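Local coordinates for MREC protein (Listeria monocytogenes, PDB 2J5U) that probably helps to form and maintain bacterial cell shape, as a dimer-forming protein with a long helix and two beta barrels, at residues D54-S58 against L59-D63; P80-W83 against N84-E88. All coordinates share one frame; numbering follows the deposited sequence.

Contact 1. Residues D54-S58 against L59-D63; sequences DLKES and LDITD
The flat groups of this contact are the peptide carbonyls of Leu55 and Lys56. Leu59 lies against the first, with its side-chain carbons CB, CG and CD1 all packed near Leu55 O; CG comes closest, 3.5 Å from Leu55 O. At the second, Ile61 N stands in the carbonyl plane of Lys56 and donates a hydrogen bond to Lys56 O (3.0 Å, N-H...O 153°), while Ile61 CB lies in van der Waals contact with the same Lys56 O, at 3.5 Å. The leucine is placed by its first torsion: with CG beside the backbone N (chi1 -56°), the branch swings back over the oxygen that Leu59 N itself bonds, Leu55 O. Beyond the carbonyl, the stems of Lys56 and Ile61 cross obliquely, with Lys56 CG 3.8 Å from Ile61 CG2.

These bonds mark the C-terminal end of helix 31-58, in the predicted coiled coil. Leu59 N still makes the helical i to i-4 bond to Leu55 O, but Leu59 is the first residue to leave helical backbone angles, and Ile61 N then reaches five residues back. Between them Asp60 sits at the centre of an inverse gamma turn that starts the loop toward strand 68-77. Within the last turn, Asp54 O accepts two bonds, from Ser58 N and from Ser58 OG, the latter at 3.0 Å and 49° above the carbonyl plane.

Beyond CG the extended chain of Lys56 leads away from the turn, and its NZ forms a salt bridge with Glu51 of the second subunit and a hydrogen bond with Ser64. Ile61 packs on Leu55 of that subunit, and Leu59 on its Asn72.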
# COMPACT_ATOMS: atom_id res chain seq x y z
N ASP A 54 -8.12 11.89 -49.96
CA ASP A 54 -8.44 11.85 -48.54
C ASP A 54 -7.20 12.09 -47.70
O ASP A 54 -7.21 12.91 -46.79
CB ASP A 54 -9.05 10.51 -48.15
CG ASP A 54 -10.40 10.28 -48.80
OD1 ASP A 54 -11.16 11.27 -48.95
OD2 ASP A 54 -10.69 9.12 -49.15
N LEU A 55 -6.13 11.36 -48.02
CA LEU A 55 -4.87 11.50 -47.31
C LEU A 55 -4.42 12.95 -47.27
O LEU A 55 -4.10 13.48 -46.21
CB LEU A 55 -3.80 10.65 -47.98
CG LEU A 55 -3.95 9.13 -47.86
CD1 LEU A 55 -2.94 8.44 -48.77
CD2 LEU A 55 -3.74 8.74 -46.42
N LYS A 56 -4.38 13.59 -48.44
CA LYS A 56 -3.95 14.98 -48.53
C LYS A 56 -4.86 15.89 -47.73
O LYS A 56 -4.45 16.98 -47.32
CB LYS A 56 -3.89 15.45 -49.99
CG LYS A 56 -2.65 14.98 -50.74
CD LYS A 56 -2.75 15.26 -52.23
CE LYS A 56 -1.52 14.76 -52.96
NZ LYS A 56 -1.69 14.74 -54.44
N GLU A 57 -6.10 15.45 -47.51
CA GLU A 57 -7.06 16.24 -46.73
C GLU A 57 -6.80 16.01 -45.24
O GLU A 57 -6.95 16.93 -44.43
CB GLU A 57 -8.51 15.86 -47.08
CG GLU A 57 -8.95 16.29 -48.49
CD GLU A 57 -10.45 16.12 -48.74
OE1 GLU A 57 -10.98 15.00 -48.53
OE2 GLU A 57 -11.10 17.12 -49.14
N SER A 58 -6.39 14.79 -44.89
CA SER A 58 -6.08 14.42 -43.50
C SER A 58 -4.89 15.25 -43.04
O SER A 58 -4.83 15.71 -41.90
CB SER A 58 -5.75 12.93 -43.42
OG SER A 58 -6.81 12.14 -43.93
N LEU A 59 -3.93 15.40 -43.94
CA LEU A 59 -2.74 16.21 -43.70
C LEU A 59 -3.19 17.55 -44.28
O LEU A 59 -4.20 17.61 -44.98
CB LEU A 59 -1.57 15.64 -44.48
CG LEU A 59 -1.33 14.17 -44.15
CD1 LEU A 59 -0.58 13.46 -45.27
CD2 LEU A 59 -0.59 14.09 -42.83
N ASP A 60 -2.48 18.64 -44.02
CA ASP A 60 -2.94 19.90 -44.59
C ASP A 60 -2.27 20.17 -45.93
O ASP A 60 -1.52 21.14 -46.08
CB ASP A 60 -2.66 21.04 -43.61
CG ASP A 60 -3.88 21.89 -43.36
OD1 ASP A 60 -4.95 21.30 -43.07
OD2 ASP A 60 -3.78 23.14 -43.46
N ILE A 61 -2.58 19.33 -46.91
CA ILE A 61 -1.97 19.45 -48.22
C ILE A 61 -2.86 19.97 -49.34
O ILE A 61 -3.78 19.29 -49.80
CB ILE A 61 -1.37 18.11 -48.65
CG1 ILE A 61 -0.32 17.68 -47.62
CG2 ILE A 61 -0.75 18.22 -50.02
CD1 ILE A 61 0.22 16.29 -47.83
N THR A 62 -2.56 21.18 -49.78
CA THR A 62 -3.31 21.81 -50.85
C THR A 62 -2.39 22.04 -52.03
O THR A 62 -1.18 22.18 -51.87
CB THR A 62 -3.87 23.16 -50.40
OG1 THR A 62 -2.79 23.99 -49.97
CG2 THR A 62 -4.84 22.97 -49.26
N ASP A 63 -2.98 22.08 -53.22
CA ASP A 63 -2.23 22.33 -54.45
C ASP A 63 -0.92 21.56 -54.49
O ASP A 63 0.16 22.15 -54.56
CB ASP A 63 -1.93 23.83 -54.58
CG ASP A 63 -3.20 24.67 -54.65
OD1 ASP A 63 -4.06 24.37 -55.51
OD2 ASP A 63 -3.34 25.61 -53.84

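Contact 2. Residues P80-W83 against N84-E88; sequences PTNW and NDQVE
Trp83 and Asn84 meet with indole and amide planes 73° apart, so the amide is turned steeply against the ring rather than stacked on it. Asn84 OD1 comes to the edge of the indole, near its plane, 3.7 Å from Trp83 CD1. Asn84 CB and CG lie beside the Trp83 carbonyl. Trp83 CG is anti to the backbone N (chi1 -163°), which carries the ring away from its own N and presents the CD1 edge to Asn84. Pro80 N lies at another part of the ring edge, in its plane.

On the neighbouring side of the bend, Asp85 meets Asn82 in van der Waals contacts between carbon and oxygen. Asp85 CB is 3.6 Å from Asn82 O, and Asp85 OD2 stays 3.9 Å from Asn82 CB. At the other carboxylate oxygen, Asp85 OD1 accepts a hydrogen bond from Ser129 N.

Asn82 O gathers the backbone of the turn. Asp85 N donates to Asn82 O at 3.0 Å (159°), and Gln86 N adds a weak bond to Asn82 O at 3.4 Å. With Trp83 and Asn84 at its two corners, the bend is a type I beta turn, and it delivers the chain into strand 86-89 of the barrel.

The indole is held from outside the turn: NE1 bonds Tyr217 O, and Arg78 makes a cation-pi contact with the ring while its NH1 bonds Trp83 O. With one arginine engaging both ring and carbonyl, and a separate bond fixing NE1, the rotation of the indole is probably well determined even though the turn lies at the surface.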
# COMPACT_ATOMS: atom_id res chain seq x y z
N PRO A 80 4.91 23.85 -92.76
CA PRO A 80 5.82 22.75 -93.09
C PRO A 80 7.29 23.14 -92.96
O PRO A 80 8.14 22.29 -92.67
CB PRO A 80 5.42 22.36 -94.53
CG PRO A 80 4.42 23.41 -94.96
CD PRO A 80 3.78 23.90 -93.70
N THR A 81 7.61 24.41 -93.16
CA THR A 81 8.99 24.85 -93.04
C THR A 81 9.57 24.52 -91.66
O THR A 81 10.73 24.15 -91.55
CB THR A 81 9.13 26.37 -93.28
OG1 THR A 81 8.51 26.72 -94.53
CG2 THR A 81 10.60 26.78 -93.30
N ASN A 82 8.76 24.65 -90.61
CA ASN A 82 9.21 24.36 -89.25
C ASN A 82 8.19 23.46 -88.53
O ASN A 82 7.88 23.63 -87.35
CB ASN A 82 9.45 25.66 -88.47
CG ASN A 82 8.22 26.51 -88.36
OD1 ASN A 82 7.19 26.25 -88.99
ND2 ASN A 82 8.30 27.55 -87.54
N TRP A 83 7.70 22.48 -89.28
CA TRP A 83 6.71 21.51 -88.82
C TRP A 83 6.97 20.89 -87.45
O TRP A 83 6.05 20.78 -86.63
CB TRP A 83 6.60 20.40 -89.87
CG TRP A 83 5.38 19.55 -89.75
CD1 TRP A 83 5.28 18.33 -89.16
CD2 TRP A 83 4.07 19.89 -90.21
NE1 TRP A 83 3.98 17.88 -89.22
CE2 TRP A 83 3.21 18.82 -89.85
CE3 TRP A 83 3.53 21.00 -90.87
CZ2 TRP A 83 1.85 18.82 -90.15
CZ3 TRP A 83 2.17 21.00 -91.17
CH2 TRP A 83 1.35 19.92 -90.80
N ASN A 84 8.20 20.48 -87.20
CA ASN A 84 8.54 19.84 -85.93
C ASN A 84 8.94 20.77 -84.80
O ASN A 84 9.26 20.32 -83.71
CB ASN A 84 9.66 18.83 -86.14
CG ASN A 84 9.23 17.68 -87.00
OD1 ASN A 84 8.08 17.24 -86.93
ND2 ASN A 84 10.14 17.17 -87.81
N ASP A 85 8.92 22.06 -85.06
CA ASP A 85 9.31 23.00 -84.03
C ASP A 85 8.15 23.64 -83.31
O ASP A 85 8.16 23.84 -82.09
CB ASP A 85 10.14 24.15 -84.63
CG ASP A 85 11.52 23.73 -85.06
OD1 ASP A 85 12.05 22.74 -84.50
OD2 ASP A 85 12.10 24.41 -85.94
N GLN A 86 7.11 23.92 -84.06
CA GLN A 86 6.05 24.70 -83.49
C GLN A 86 4.67 24.48 -84.06
O GLN A 86 4.50 23.96 -85.16
CB GLN A 86 6.56 26.12 -83.67
CG GLN A 86 5.67 27.26 -83.56
CD GLN A 86 6.48 28.51 -83.80
OE1 GLN A 86 7.59 28.65 -83.28
NE2 GLN A 86 5.94 29.43 -84.59
N VAL A 87 3.69 24.90 -83.29
CA VAL A 87 2.30 24.75 -83.65
C VAL A 87 1.54 25.93 -83.03
O VAL A 87 2.00 26.53 -82.05
CB VAL A 87 1.80 23.38 -83.12
CG1 VAL A 87 0.38 23.46 -82.66
CG2 VAL A 87 1.95 22.33 -84.20
N GLU A 88 0.39 26.27 -83.59
CA GLU A 88 -0.40 27.37 -83.05
C GLU A 88 -1.78 26.89 -82.61
O GLU A 88 -2.45 26.15 -83.33
CB GLU A 88 -0.54 28.45 -84.10
CG GLU A 88 -0.81 29.79 -83.52
CD GLU A 88 0.13 30.84 -84.08
OE1 GLU A 88 -0.17 32.06 -83.94
OE2 GLU A 88 1.18 30.44 -84.66

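In the fold
Both contacts are local turns, but they border different elements: contact 1 ends helix 31-58, and contact 2 opens strand 86-89, with strand 68-77 lying between them along the chain. Their centres are about 41 Å apart, on opposite sides of the centre of the chain, and they do not touch. Contact 1 is partly buried and aliphatic at heart, with the second subunit packed against it. Contact 2 is a surface contact that no other chain of the assembly reaches; its aromatic and polar side chains are held by loops of the same chain. The former is consistent with a part in dimerisation, while the latter belongs to a turn leading into a barrel strand.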